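Local atomic coordinates of fimbrin (Schizosaccharomyces pombe, PDB entry 1RT8), a protein that binds and crosslinks actin filaments and takes part in cell polarity, cytokinesis, mating and spore formation in fission yeast. Residues A96-G101 / V487-P492; F157-P162 / I303-N308; R285-F290 / L381-V386. One frame throughout, in Å; residues are numbered along the deposited sequence.

Contact 1 of 3, residues A96-G101 / V487-P492; sequences AKAMGG and VIFILP
With CG lying opposite its carbonyl carbon, beside the backbone N (chi1 -65°), Phe489 places its ring so that the far end reaches the last residues of helix 82-99, where it meets Lys97 and Ala98. The ring offers its edge to the backbone: CE2 of Phe489 is 3.6 Å from the carbonyl O of Lys97, which lies near the ring plane. Ala98 comes in obliquely, its CB 4.1 Å from CD2 of Phe489. The same methyl group presses close on the loop backbone, Ala98 CB standing 3.1 Å from O of Ile488, and the CA atoms of Ala98 and Phe489 are only 5.3 Å apart. A residue as small as alanine suits so near an approach. The Ile488 carbonyl itself accepts a hydrogen bond from Arg482 of helix 467-483. Further out, the extended chain of Lys97 runs past Val487, its NZ 4.5 Å from CG2 of Val487. Phe489 also packs on Val289 and Leu292 of helix 282-296, consistent with a large aromatic residue at this place. The contact thus joins the first and fourth calponin-homology domains, one from each actin-binding region, by van der Waals packing and a weakly polar meeting of ring edge with carbonyl oxygen.

Contact 2 of 3, residues F157-P162 / I303-N308; sequences FLRLPP and IHDFFN
A type I beta turn from Phe157 to Leu160, closed by the bond from Leu160 N to Phe157 O, brings Arg159 and Pro161 up to His304, with the CA atoms of Leu160 and His304 5.8 Å apart. Two contacts define the imidazole's place. Its ND1 donates to the backbone O of Arg159 at 3.0 Å, in the carbonyl plane but noticeably bent, the N-H...O angle being 135°, and the oxygen is tilted out of the ring plane. Over one face stands Pro161, whose CD lies 3.7 Å from the centroid of the His304 ring, 12° off its normal: a CH-pi contact, well suited to a proline because the carbon next to its ring nitrogen is slightly polarised. Leu160 adds an apolar touch, its CD2 4.4 Å from CB of His304. The chain of Arg159, bent at chi3 (-63°), passes beside the His304 carbonyl, with CB of Arg159 3.6 Å from O of His304. NH2 of Arg159 is 4.1 Å from OD1 of Asp305, with no N-H pointing at it, and is salt-bridged instead to Asp155. Asp305 OD2 receives ND2 of Asn308 at 3.1 Å, from above the carboxylate plane. This junction between the second and third calponin-homology domains therefore rests on one directed bond and one CH-pi contact, while the nearby opposite charges probably add only a diffuse attraction.

Contact 3 of 3, residues R285-F290 / L381-V386; sequences REARVF and LTLALV
Apolar packing dominates where Phe290 meets Leu383 and Val386 between helices 282-296 and 379-397. The axes of the two short segments pass 10.6 Å apart at 42°. Leu383 reaches across with its CD2 branch, which touches CD1 of Phe290 at 3.8 Å and lies 4.3 Å from CB of Ala287, whose small side chain leaves room for the leucine branch. Val386, with CG1 anti to its backbone N (chi1 175°), lays that methyl obliquely against the Phe290 ring, 3.8 Å from CD1 of Phe290; beta-branching keeps such a compact surface near the helix backbone. Replacing Phe290 by an alanine would probably open a gap between the helices and leave Leu383 CD2 and Val386 CG1 without their aromatic partner.

Weakly polar contacts supplement this packing. CE1 of Phe290 is 3.5 Å from the carbonyl O of Leu383, approached obliquely, while Glu286 O, from the same helix as the ring, sits over one face. The Glu286 chain extends beyond CG and crosses Leu383 at about a right angle, with OE1 of Glu286 3.8 Å from CD1 of Leu383. That oxygen is hydrogen-bonded outside the two segments, which is consistent with a buried acid beside leucine methyls. Within the third calponin-homology domain, the contact is a helix-helix core held by shape and apolar burial, its few polar atoms meeting hydrocarbon.

In the fold
Contact 3 is wholly buried inside one calponin-homology domain, whereas contact 1 is partly buried and contact 2 lies at the surface; both of these join actin-binding region 1 to region 2. Helix 282-296 connects all three: Val289 and Arg285 touch segment 487-492, Arg288 packs on Arg159, and Ala287 meets Phe307. Phe306, next to Asp305 in segment 303-308, rests on Thr382 and Leu383 and so links contact 2 to contact 3. The chemistry follows the setting: aliphatic and aromatic packing within the domain, tight alanine-to-loop packing at one interdomain seam, and a directed hydrogen bond with nearby charges at the more exposed one. Contact centres lie about 14 to 16 Å apart.

Contact 1 of 3, residues A96-G101 / V487-P492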
ATOM      1  N   ALA A  96       4.598   2.274  -5.223  1.00 23.92           N
ATOM      2  CA  ALA A  96       3.488   2.911  -4.513  1.00 26.43           C
ATOM      3  C   ALA A  96       2.196   2.121  -4.697  1.00 27.18           C
ATOM      4  O   ALA A  96       1.430   1.957  -3.756  1.00 27.78           O
ATOM      5  CB  ALA A  96       3.304   4.346  -5.007  1.00 25.71           C
ATOM      6  N   LYS A  97       1.966   1.627  -5.907  1.00 28.49           N
ATOM      7  CA  LYS A  97       0.767   0.850  -6.200  1.00 30.55           C
ATOM      8  C   LYS A  97       0.667  -0.447  -5.412  1.00 30.13           C
ATOM      9  O   LYS A  97      -0.434  -0.948  -5.203  1.00 30.15           O
ATOM     10  CB  LYS A  97       0.693   0.493  -7.690  1.00 31.36           C
ATOM     11  CG  LYS A  97       0.285   1.619  -8.602  1.00 34.17           C
ATOM     12  CD  LYS A  97       0.096   1.102 -10.023  1.00 37.97           C
ATOM     13  CE  LYS A  97      -0.517   2.178 -10.912  1.00 38.92           C
ATOM     14  NZ  LYS A  97      -0.669   1.714 -12.321  1.00 42.61           N
ATOM     15  N   ALA A  98       1.807  -0.987  -4.978  1.00 30.47           N
ATOM     16  CA  ALA A  98       1.823  -2.258  -4.250  1.00 31.40           C
ATOM     17  C   ALA A  98       2.018  -2.181  -2.741  1.00 31.97           C
ATOM     18  O   ALA A  98       2.098  -3.208  -2.071  1.00 33.12           O
ATOM     19  CB  ALA A  98       2.886  -3.165  -4.839  1.00 31.74           C
ATOM     20  N   MET A  99       2.098  -0.976  -2.201  1.00 32.70           N
ATOM     21  CA  MET A  99       2.300  -0.819  -0.770  1.00 35.75           C
ATOM     22  C   MET A  99       1.032  -1.044   0.037  1.00 36.88           C
ATOM     23  O   MET A  99       1.089  -1.453   1.197  1.00 38.45           O
ATOM     24  CB  MET A  99       2.858   0.572  -0.487  1.00 35.17           C
ATOM     25  CG  MET A  99       4.250   0.758  -1.049  1.00 36.04           C
ATOM     26  SD  MET A  99       4.730   2.463  -1.129  1.00 36.61           S
ATOM     27  CE  MET A  99       4.969   2.823   0.613  1.00 38.95           C
ATOM     28  N   GLY A 100      -0.108  -0.782  -0.586  1.00 37.63           N
ATOM     29  CA  GLY A 100      -1.373  -0.942   0.100  1.00 39.72           C
ATOM     30  C   GLY A 100      -1.749   0.365   0.764  1.00 40.98           C
ATOM     31  O   GLY A 100      -0.876   1.114   1.203  1.00 40.38           O
ATOM     32  N   GLY A 101      -3.046   0.646   0.832  1.00 41.85           N
ATOM     33  CA  GLY A 101      -3.499   1.875   1.456  1.00 43.36           C
ATOM     34  C   GLY A 101      -3.218   3.129   0.644  1.00 44.23           C
ATOM     35  O   GLY A 101      -3.571   4.230   1.060  1.00 44.06           O
ATOM     36  N   VAL A 487       3.564  -4.171 -12.984  1.00 25.94           N
ATOM     37  CA  VAL A 487       2.692  -3.987 -11.827  1.00 27.36           C
ATOM     38  C   VAL A 487       2.766  -5.304 -11.061  1.00 27.29           C
ATOM     39  O   VAL A 487       2.239  -6.328 -11.510  1.00 28.18           O
ATOM     40  CB  VAL A 487       1.232  -3.694 -12.273  1.00 29.85           C
ATOM     41  CG1 VAL A 487       0.289  -3.757 -11.077  1.00 31.89           C
ATOM     42  CG2 VAL A 487       1.166  -2.311 -12.907  1.00 30.10           C
ATOM     43  N   ILE A 488       3.438  -5.267  -9.913  1.00 25.83           N
ATOM     44  CA  ILE A 488       3.658  -6.455  -9.089  1.00 25.61           C
ATOM     45  C   ILE A 488       3.085  -6.302  -7.687  1.00 24.76           C
ATOM     46  O   ILE A 488       3.348  -5.311  -7.006  1.00 24.82           O
ATOM     47  CB  ILE A 488       5.170  -6.734  -8.985  1.00 27.59           C
ATOM     48  CG1 ILE A 488       5.745  -6.890 -10.391  1.00 29.65           C
ATOM     49  CG2 ILE A 488       5.435  -7.979  -8.162  1.00 25.50           C
ATOM     50  CD1 ILE A 488       7.233  -6.895 -10.436  1.00 32.57           C
ATOM     51  N   PHE A 489       2.318  -7.295  -7.251  1.00 23.58           N
ATOM     52  CA  PHE A 489       1.703  -7.250  -5.935  1.00 22.25           C
ATOM     53  C   PHE A 489       2.286  -8.247  -4.944  1.00 23.61           C
ATOM     54  O   PHE A 489       1.762  -8.392  -3.839  1.00 23.70           O
ATOM     55  CB  PHE A 489       0.191  -7.465  -6.050  1.00 22.71           C
ATOM     56  CG  PHE A 489      -0.520  -6.369  -6.791  1.00 22.63           C
ATOM     57  CD1 PHE A 489      -1.247  -6.647  -7.944  1.00 24.99           C
ATOM     58  CD2 PHE A 489      -0.457  -5.058  -6.339  1.00 25.17           C
ATOM     59  CE1 PHE A 489      -1.902  -5.630  -8.637  1.00 23.71           C
ATOM     60  CE2 PHE A 489      -1.115  -4.025  -7.028  1.00 25.48           C
ATOM     61  CZ  PHE A 489      -1.837  -4.318  -8.180  1.00 20.49           C
ATOM     62  N   ILE A 490       3.351  -8.939  -5.332  1.00 22.81           N
ATOM     63  CA  ILE A 490       3.985  -9.895  -4.432  1.00 24.16           C
ATOM     64  C   ILE A 490       5.199  -9.273  -3.748  1.00 24.43           C
ATOM     65  O   ILE A 490       5.621  -8.176  -4.100  1.00 24.41           O
ATOM     66  CB  ILE A 490       4.458 -11.165  -5.175  1.00 24.51           C
ATOM     67  CG1 ILE A 490       5.456 -10.794  -6.282  1.00 23.34           C
ATOM     68  CG2 ILE A 490       3.266 -11.896  -5.759  1.00 21.72           C
ATOM     69  CD1 ILE A 490       6.152 -12.013  -6.893  1.00 22.91           C
ATOM     70  N   LEU A 491       5.737  -9.984  -2.762  1.00 24.95           N
ATOM     71  CA  LEU A 491       6.922  -9.556  -2.033  1.00 23.84           C
ATOM     72  C   LEU A 491       8.045 -10.553  -2.340  1.00 24.77           C
ATOM     73  O   LEU A 491       7.801 -11.643  -2.874  1.00 22.03           O
ATOM     74  CB  LEU A 491       6.660  -9.538  -0.524  1.00 26.97           C
ATOM     75  CG  LEU A 491       5.817  -8.404   0.077  1.00 27.30           C
ATOM     76  CD1 LEU A 491       5.564  -8.698   1.555  1.00 27.74           C
ATOM     77  CD2 LEU A 491       6.534  -7.073  -0.085  1.00 25.76           C
ATOM     78  N   PRO A 492       9.293 -10.194  -2.010  1.00 23.96           N
ATOM     79  CA  PRO A 492      10.421 -11.089  -2.270  1.00 25.15           C
ATOM     80  C   PRO A 492      10.213 -12.499  -1.709  1.00 26.43           C
ATOM     81  O   PRO A 492      10.517 -13.506  -2.361  1.00 26.37           O
ATOM     82  CB  PRO A 492      11.585 -10.367  -1.601  1.00 27.07           C
ATOM     83  CG  PRO A 492      11.226  -8.912  -1.792  1.00 26.22           C
ATOM     84  CD  PRO A 492       9.750  -8.902  -1.463  1.00 24.49           C
TER

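Contact 2 of 3, residues F157-P162 / I303-N308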
ATOM      1  N   PHE A 157      -7.914  -6.306  13.144  1.00 44.11           N
ATOM      2  CA  PHE A 157      -7.787  -4.936  13.618  1.00 43.12           C
ATOM      3  C   PHE A 157      -6.515  -4.280  13.076  1.00 42.37           C
ATOM      4  O   PHE A 157      -6.547  -3.148  12.595  1.00 42.18           O
ATOM      5  CB  PHE A 157      -7.759  -4.919  15.146  1.00 43.76           C
ATOM      6  CG  PHE A 157      -7.712  -3.539  15.735  1.00 46.12           C
ATOM      7  CD1 PHE A 157      -8.817  -2.699  15.657  1.00 45.76           C
ATOM      8  CD2 PHE A 157      -6.558  -3.069  16.355  1.00 46.25           C
ATOM      9  CE1 PHE A 157      -8.775  -1.411  16.186  1.00 46.60           C
ATOM     10  CE2 PHE A 157      -6.507  -1.780  16.890  1.00 46.84           C
ATOM     11  CZ  PHE A 157      -7.619  -0.949  16.804  1.00 47.08           C
ATOM     12  N   LEU A 158      -5.401  -5.007  13.143  1.00 41.31           N
ATOM     13  CA  LEU A 158      -4.115  -4.495  12.682  1.00 41.44           C
ATOM     14  C   LEU A 158      -3.968  -4.347  11.172  1.00 42.36           C
ATOM     15  O   LEU A 158      -2.921  -3.918  10.693  1.00 42.58           O
ATOM     16  CB  LEU A 158      -2.973  -5.359  13.231  1.00 40.39           C
ATOM     17  CG  LEU A 158      -2.721  -5.234  14.736  1.00 40.40           C
ATOM     18  CD1 LEU A 158      -1.548  -6.117  15.136  1.00 41.22           C
ATOM     19  CD2 LEU A 158      -2.446  -3.780  15.097  1.00 39.60           C
ATOM     20  N   ARG A 159      -5.008  -4.704  10.422  1.00 43.57           N
ATOM     21  CA  ARG A 159      -4.967  -4.557   8.971  1.00 44.38           C
ATOM     22  C   ARG A 159      -5.916  -3.458   8.520  1.00 42.50           C
ATOM     23  O   ARG A 159      -6.074  -3.206   7.328  1.00 42.18           O
ATOM     24  CB  ARG A 159      -5.298  -5.881   8.277  1.00 46.97           C
ATOM     25  CG  ARG A 159      -4.130  -6.846   8.328  1.00 51.51           C
ATOM     26  CD  ARG A 159      -4.422  -8.147   7.626  1.00 55.73           C
ATOM     27  NE  ARG A 159      -5.517  -8.875   8.253  1.00 58.28           N
ATOM     28  CZ  ARG A 159      -5.768 -10.161   8.034  1.00 60.31           C
ATOM     29  NH1 ARG A 159      -4.990 -10.850   7.207  1.00 60.63           N
ATOM     30  NH2 ARG A 159      -6.790 -10.754   8.640  1.00 60.11           N
ATOM     31  N   LEU A 160      -6.542  -2.801   9.492  1.00 41.76           N
ATOM     32  CA  LEU A 160      -7.462  -1.710   9.216  1.00 38.65           C
ATOM     33  C   LEU A 160      -6.647  -0.481   8.841  1.00 38.36           C
ATOM     34  O   LEU A 160      -5.447  -0.419   9.109  1.00 35.22           O
ATOM     35  CB  LEU A 160      -8.295  -1.398  10.457  1.00 39.60           C
ATOM     36  CG  LEU A 160      -9.254  -2.473  10.955  1.00 39.06           C
ATOM     37  CD1 LEU A 160      -9.873  -2.016  12.267  1.00 41.13           C
ATOM     38  CD2 LEU A 160     -10.328  -2.718   9.908  1.00 40.77           C
ATOM     39  N   PRO A 161      -7.283   0.513   8.204  1.00 38.51           N
ATOM     40  CA  PRO A 161      -6.511   1.706   7.844  1.00 37.81           C
ATOM     41  C   PRO A 161      -6.188   2.493   9.119  1.00 38.05           C
ATOM     42  O   PRO A 161      -6.843   2.307  10.143  1.00 36.66           O
ATOM     43  CB  PRO A 161      -7.449   2.451   6.899  1.00 38.75           C
ATOM     44  CG  PRO A 161      -8.820   2.071   7.415  1.00 40.19           C
ATOM     45  CD  PRO A 161      -8.669   0.595   7.707  1.00 38.70           C
ATOM     46  N   PRO A 162      -5.165   3.368   9.070  1.00 38.05           N
ATOM     47  CA  PRO A 162      -4.733   4.193  10.208  1.00 37.71           C
ATOM     48  C   PRO A 162      -5.880   4.824  11.008  1.00 37.17           C
ATOM     49  O   PRO A 162      -5.960   4.665  12.230  1.00 36.65           O
ATOM     50  CB  PRO A 162      -3.852   5.252   9.548  1.00 38.35           C
ATOM     51  CG  PRO A 162      -3.234   4.501   8.415  1.00 39.54           C
ATOM     52  CD  PRO A 162      -4.396   3.708   7.857  1.00 37.14           C
ATOM     53  N   ILE A 303     -10.732  -3.586   0.651  1.00 28.78           N
ATOM     54  CA  ILE A 303     -10.654  -4.799   1.451  1.00 25.88           C
ATOM     55  C   ILE A 303      -9.600  -4.728   2.555  1.00 27.58           C
ATOM     56  O   ILE A 303      -8.472  -4.279   2.317  1.00 23.72           O
ATOM     57  CB  ILE A 303     -10.311  -6.014   0.559  1.00 26.99           C
ATOM     58  CG1 ILE A 303     -11.377  -6.200  -0.514  1.00 26.12           C
ATOM     59  CG2 ILE A 303     -10.129  -7.265   1.417  1.00 24.73           C
ATOM     60  CD1 ILE A 303     -10.911  -7.031  -1.671  1.00 21.85           C
ATOM     61  N   HIS A 304      -9.956  -5.184   3.752  1.00 25.90           N
ATOM     62  CA  HIS A 304      -9.008  -5.199   4.871  1.00 28.28           C
ATOM     63  C   HIS A 304      -9.043  -6.550   5.569  1.00 29.27           C
ATOM     64  O   HIS A 304      -8.263  -6.820   6.483  1.00 30.51           O
ATOM     65  CB  HIS A 304      -9.332  -4.061   5.851  1.00 30.02           C
ATOM     66  CG  HIS A 304      -9.065  -2.695   5.283  1.00 31.04           C
ATOM     67  ND1 HIS A 304      -7.789  -2.202   5.115  1.00 32.50           N
ATOM     68  CD2 HIS A 304      -9.899  -1.757   4.769  1.00 32.18           C
ATOM     69  CE1 HIS A 304      -7.845  -1.025   4.518  1.00 31.18           C
ATOM     70  NE2 HIS A 304      -9.113  -0.732   4.296  1.00 33.80           N
ATOM     71  N   ASP A 305      -9.942  -7.406   5.091  1.00 28.05           N
ATOM     72  CA  ASP A 305     -10.122  -8.758   5.626  1.00 26.93           C
ATOM     73  C   ASP A 305     -10.683  -9.633   4.495  1.00 25.80           C
ATOM     74  O   ASP A 305     -11.901  -9.793   4.357  1.00 24.31           O
ATOM     75  CB  ASP A 305     -11.096  -8.728   6.814  1.00 27.52           C
ATOM     76  CG  ASP A 305     -11.122 -10.038   7.580  1.00 30.76           C
ATOM     77  OD1 ASP A 305     -10.524 -11.010   7.090  1.00 32.77           O
ATOM     78  OD2 ASP A 305     -11.740 -10.096   8.662  1.00 34.39           O
ATOM     79  N   PHE A 306      -9.772 -10.181   3.693  1.00 24.57           N
ATOM     80  CA  PHE A 306     -10.091 -11.014   2.535  1.00 25.74           C
ATOM     81  C   PHE A 306     -11.085 -12.151   2.791  1.00 26.21           C
ATOM     82  O   PHE A 306     -11.975 -12.400   1.979  1.00 25.81           O
ATOM     83  CB  PHE A 306      -8.791 -11.601   1.963  1.00 22.75           C
ATOM     84  CG  PHE A 306      -8.978 -12.455   0.725  1.00 23.49           C
ATOM     85  CD1 PHE A 306      -8.953 -11.884  -0.543  1.00 24.78           C
ATOM     86  CD2 PHE A 306      -9.130 -13.843   0.826  1.00 21.19           C
ATOM     87  CE1 PHE A 306      -9.070 -12.680  -1.691  1.00 21.54           C
ATOM     88  CE2 PHE A 306      -9.247 -14.642  -0.307  1.00 21.83           C
ATOM     89  CZ  PHE A 306      -9.216 -14.058  -1.569  1.00 22.12           C
ATOM     90  N   PHE A 307     -10.928 -12.846   3.909  1.00 25.57           N
ATOM     91  CA  PHE A 307     -11.799 -13.971   4.202  1.00 25.68           C
ATOM     92  C   PHE A 307     -13.179 -13.646   4.754  1.00 27.36           C
ATOM     93  O   PHE A 307     -13.930 -14.551   5.120  1.00 28.52           O
ATOM     94  CB  PHE A 307     -11.066 -14.960   5.110  1.00 25.39           C
ATOM     95  CG  PHE A 307      -9.864 -15.582   4.459  1.00 26.33           C
ATOM     96  CD1 PHE A 307      -8.583 -15.225   4.846  1.00 24.71           C
ATOM     97  CD2 PHE A 307     -10.022 -16.479   3.403  1.00 23.99           C
ATOM     98  CE1 PHE A 307      -7.474 -15.751   4.190  1.00 28.04           C
ATOM     99  CE2 PHE A 307      -8.924 -17.002   2.747  1.00 24.65           C
ATOM    100  CZ  PHE A 307      -7.649 -16.637   3.139  1.00 25.54           C
ATOM    101  N   ASN A 308     -13.519 -12.362   4.810  1.00 27.10           N
ATOM    102  CA  ASN A 308     -14.840 -11.954   5.269  1.00 26.80           C
ATOM    103  C   ASN A 308     -15.454 -10.898   4.356  1.00 25.31           C
ATOM    104  O   ASN A 308     -16.671 -10.866   4.175  1.00 25.81           O
ATOM    105  CB  ASN A 308     -14.800 -11.419   6.707  1.00 26.05           C
ATOM    106  CG  ASN A 308     -14.702 -12.533   7.743  1.00 31.21           C
ATOM    107  OD1 ASN A 308     -15.610 -13.368   7.869  1.00 30.61           O
ATOM    108  ND2 ASN A 308     -13.593 -12.559   8.486  1.00 27.28           N
TER

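Contact 3 of 3, residues R285-F290 / L381-V386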
ATOM      1  N   ARG A 285      -0.493 -15.301   2.456  1.00 26.83           N
ATOM      2  CA  ARG A 285       0.201 -14.478   1.468  1.00 26.07           C
ATOM      3  C   ARG A 285      -0.654 -14.257   0.224  1.00 26.23           C
ATOM      4  O   ARG A 285      -0.759 -13.133  -0.271  1.00 25.84           O
ATOM      5  CB  ARG A 285       1.541 -15.114   1.088  1.00 26.23           C
ATOM      6  CG  ARG A 285       2.621 -14.943   2.159  1.00 25.67           C
ATOM      7  CD  ARG A 285       2.845 -13.476   2.457  1.00 28.59           C
ATOM      8  NE  ARG A 285       3.196 -12.729   1.249  1.00 28.51           N
ATOM      9  CZ  ARG A 285       2.856 -11.463   1.028  1.00 30.87           C
ATOM     10  NH1 ARG A 285       2.160 -10.800   1.937  1.00 30.68           N
ATOM     11  NH2 ARG A 285       3.187 -10.864  -0.111  1.00 30.57           N
ATOM     12  N   GLU A 286      -1.269 -15.325  -0.278  1.00 26.15           N
ATOM     13  CA  GLU A 286      -2.119 -15.202  -1.457  1.00 25.47           C
ATOM     14  C   GLU A 286      -3.230 -14.214  -1.142  1.00 23.82           C
ATOM     15  O   GLU A 286      -3.542 -13.345  -1.953  1.00 22.97           O
ATOM     16  CB  GLU A 286      -2.728 -16.558  -1.852  1.00 26.14           C
ATOM     17  CG  GLU A 286      -1.705 -17.617  -2.268  1.00 30.16           C
ATOM     18  CD  GLU A 286      -2.350 -18.880  -2.824  1.00 32.56           C
ATOM     19  OE1 GLU A 286      -3.457 -19.236  -2.376  1.00 35.64           O
ATOM     20  OE2 GLU A 286      -1.746 -19.531  -3.697  1.00 32.88           O
ATOM     21  N   ALA A 287      -3.813 -14.341   0.048  1.00 23.14           N
ATOM     22  CA  ALA A 287      -4.894 -13.460   0.473  1.00 24.99           C
ATOM     23  C   ALA A 287      -4.457 -11.995   0.432  1.00 25.42           C
ATOM     24  O   ALA A 287      -5.200 -11.135  -0.047  1.00 27.11           O
ATOM     25  CB  ALA A 287      -5.367 -13.839   1.891  1.00 22.26           C
ATOM     26  N   ARG A 288      -3.256 -11.713   0.931  1.00 25.22           N
ATOM     27  CA  ARG A 288      -2.741 -10.345   0.940  1.00 24.15           C
ATOM     28  C   ARG A 288      -2.425  -9.844  -0.465  1.00 22.67           C
ATOM     29  O   ARG A 288      -2.627  -8.672  -0.757  1.00 23.40           O
ATOM     30  CB  ARG A 288      -1.496 -10.249   1.829  1.00 25.40           C
ATOM     31  CG  ARG A 288      -1.824 -10.083   3.312  1.00 30.50           C
ATOM     32  CD  ARG A 288      -0.591 -10.286   4.192  1.00 35.83           C
ATOM     33  NE  ARG A 288      -0.897 -10.180   5.622  1.00 40.62           N
ATOM     34  CZ  ARG A 288      -1.180  -9.040   6.251  1.00 42.93           C
ATOM     35  NH1 ARG A 288      -1.198  -7.894   5.582  1.00 43.36           N
ATOM     36  NH2 ARG A 288      -1.440  -9.043   7.555  1.00 43.57           N
ATOM     37  N   VAL A 289      -1.927 -10.732  -1.325  1.00 22.41           N
ATOM     38  CA  VAL A 289      -1.612 -10.374  -2.709  1.00 21.59           C
ATOM     39  C   VAL A 289      -2.904 -10.116  -3.485  1.00 21.98           C
ATOM     40  O   VAL A 289      -3.002  -9.142  -4.237  1.00 24.22           O
ATOM     41  CB  VAL A 289      -0.816 -11.500  -3.420  1.00 19.34           C
ATOM     42  CG1 VAL A 289      -0.703 -11.201  -4.910  1.00 18.32           C
ATOM     43  CG2 VAL A 289       0.582 -11.619  -2.799  1.00 20.34           C
ATOM     44  N   PHE A 290      -3.889 -10.994  -3.305  1.00 21.33           N
ATOM     45  CA  PHE A 290      -5.173 -10.857  -3.985  1.00 21.89           C
ATOM     46  C   PHE A 290      -5.889  -9.602  -3.492  1.00 22.45           C
ATOM     47  O   PHE A 290      -6.583  -8.931  -4.266  1.00 23.69           O
ATOM     48  CB  PHE A 290      -6.061 -12.091  -3.740  1.00 21.58           C
ATOM     49  CG  PHE A 290      -5.543 -13.362  -4.368  1.00 23.90           C
ATOM     50  CD1 PHE A 290      -6.156 -14.584  -4.097  1.00 24.73           C
ATOM     51  CD2 PHE A 290      -4.457 -13.344  -5.231  1.00 26.49           C
ATOM     52  CE1 PHE A 290      -5.699 -15.763  -4.677  1.00 25.98           C
ATOM     53  CE2 PHE A 290      -3.986 -14.523  -5.821  1.00 27.63           C
ATOM     54  CZ  PHE A 290      -4.610 -15.736  -5.543  1.00 26.55           C
ATOM     55  N   LEU A 381     -11.697 -22.247  -1.167  1.00 24.15           N
ATOM     56  CA  LEU A 381     -12.524 -21.965  -2.331  1.00 24.45           C
ATOM     57  C   LEU A 381     -12.624 -20.469  -2.660  1.00 23.76           C
ATOM     58  O   LEU A 381     -12.823 -20.104  -3.822  1.00 23.42           O
ATOM     59  CB  LEU A 381     -13.910 -22.599  -2.153  1.00 24.34           C
ATOM     60  CG  LEU A 381     -13.843 -24.118  -1.889  1.00 25.07           C
ATOM     61  CD1 LEU A 381     -15.252 -24.697  -1.773  1.00 23.21           C
ATOM     62  CD2 LEU A 381     -13.071 -24.817  -3.000  1.00 23.01           C
ATOM     63  N   THR A 382     -12.474 -19.600  -1.659  1.00 23.14           N
ATOM     64  CA  THR A 382     -12.526 -18.163  -1.925  1.00 22.57           C
ATOM     65  C   THR A 382     -11.232 -17.778  -2.651  1.00 22.65           C
ATOM     66  O   THR A 382     -11.255 -16.993  -3.601  1.00 19.06           O
ATOM     67  CB  THR A 382     -12.660 -17.331  -0.632  1.00 23.32           C
ATOM     68  OG1 THR A 382     -13.906 -17.634   0.007  1.00 23.84           O
ATOM     69  CG2 THR A 382     -12.633 -15.837  -0.948  1.00 22.71           C
ATOM     70  N   LEU A 383     -10.111 -18.346  -2.211  1.00 19.10           N
ATOM     71  CA  LEU A 383      -8.825 -18.078  -2.854  1.00 20.45           C
ATOM     72  C   LEU A 383      -8.825 -18.648  -4.271  1.00 19.89           C
ATOM     73  O   LEU A 383      -8.287 -18.043  -5.191  1.00 20.05           O
ATOM     74  CB  LEU A 383      -7.689 -18.720  -2.062  1.00 19.31           C
ATOM     75  CG  LEU A 383      -7.252 -18.095  -0.740  1.00 19.85           C
ATOM     76  CD1 LEU A 383      -6.371 -19.092  -0.006  1.00 22.44           C
ATOM     77  CD2 LEU A 383      -6.480 -16.795  -1.000  1.00 19.73           C
ATOM     78  N   ALA A 384      -9.425 -19.823  -4.438  1.00 20.45           N
ATOM     79  CA  ALA A 384      -9.474 -20.465  -5.743  1.00 21.63           C
ATOM     80  C   ALA A 384     -10.271 -19.629  -6.752  1.00 22.37           C
ATOM     81  O   ALA A 384      -9.867 -19.490  -7.912  1.00 22.71           O
ATOM     82  CB  ALA A 384     -10.081 -21.867  -5.617  1.00 21.23           C
ATOM     83  N   LEU A 385     -11.399 -19.075  -6.320  1.00 20.09           N
ATOM     84  CA  LEU A 385     -12.214 -18.263  -7.221  1.00 22.19           C
ATOM     85  C   LEU A 385     -11.492 -16.967  -7.598  1.00 22.64           C
ATOM     86  O   LEU A 385     -11.457 -16.598  -8.765  1.00 21.46           O
ATOM     87  CB  LEU A 385     -13.570 -17.937  -6.589  1.00 22.56           C
ATOM     88  CG  LEU A 385     -14.432 -16.887  -7.309  1.00 25.59           C
ATOM     89  CD1 LEU A 385     -14.723 -17.342  -8.736  1.00 23.09           C
ATOM     90  CD2 LEU A 385     -15.747 -16.695  -6.539  1.00 22.46           C
ATOM     91  N   VAL A 386     -10.921 -16.268  -6.623  1.00 22.10           N
ATOM     92  CA  VAL A 386     -10.223 -15.034  -6.968  1.00 24.73           C
ATOM     93  C   VAL A 386      -9.035 -15.362  -7.871  1.00 24.76           C
ATOM     94  O   VAL A 386      -8.776 -14.644  -8.839  1.00 27.78           O
ATOM     95  CB  VAL A 386      -9.746 -14.264  -5.719  1.00 23.36           C
ATOM     96  CG1 VAL A 386      -8.926 -13.052  -6.133  1.00 23.67           C
ATOM     97  CG2 VAL A 386     -10.949 -13.819  -4.894  1.00 21.50           C
TER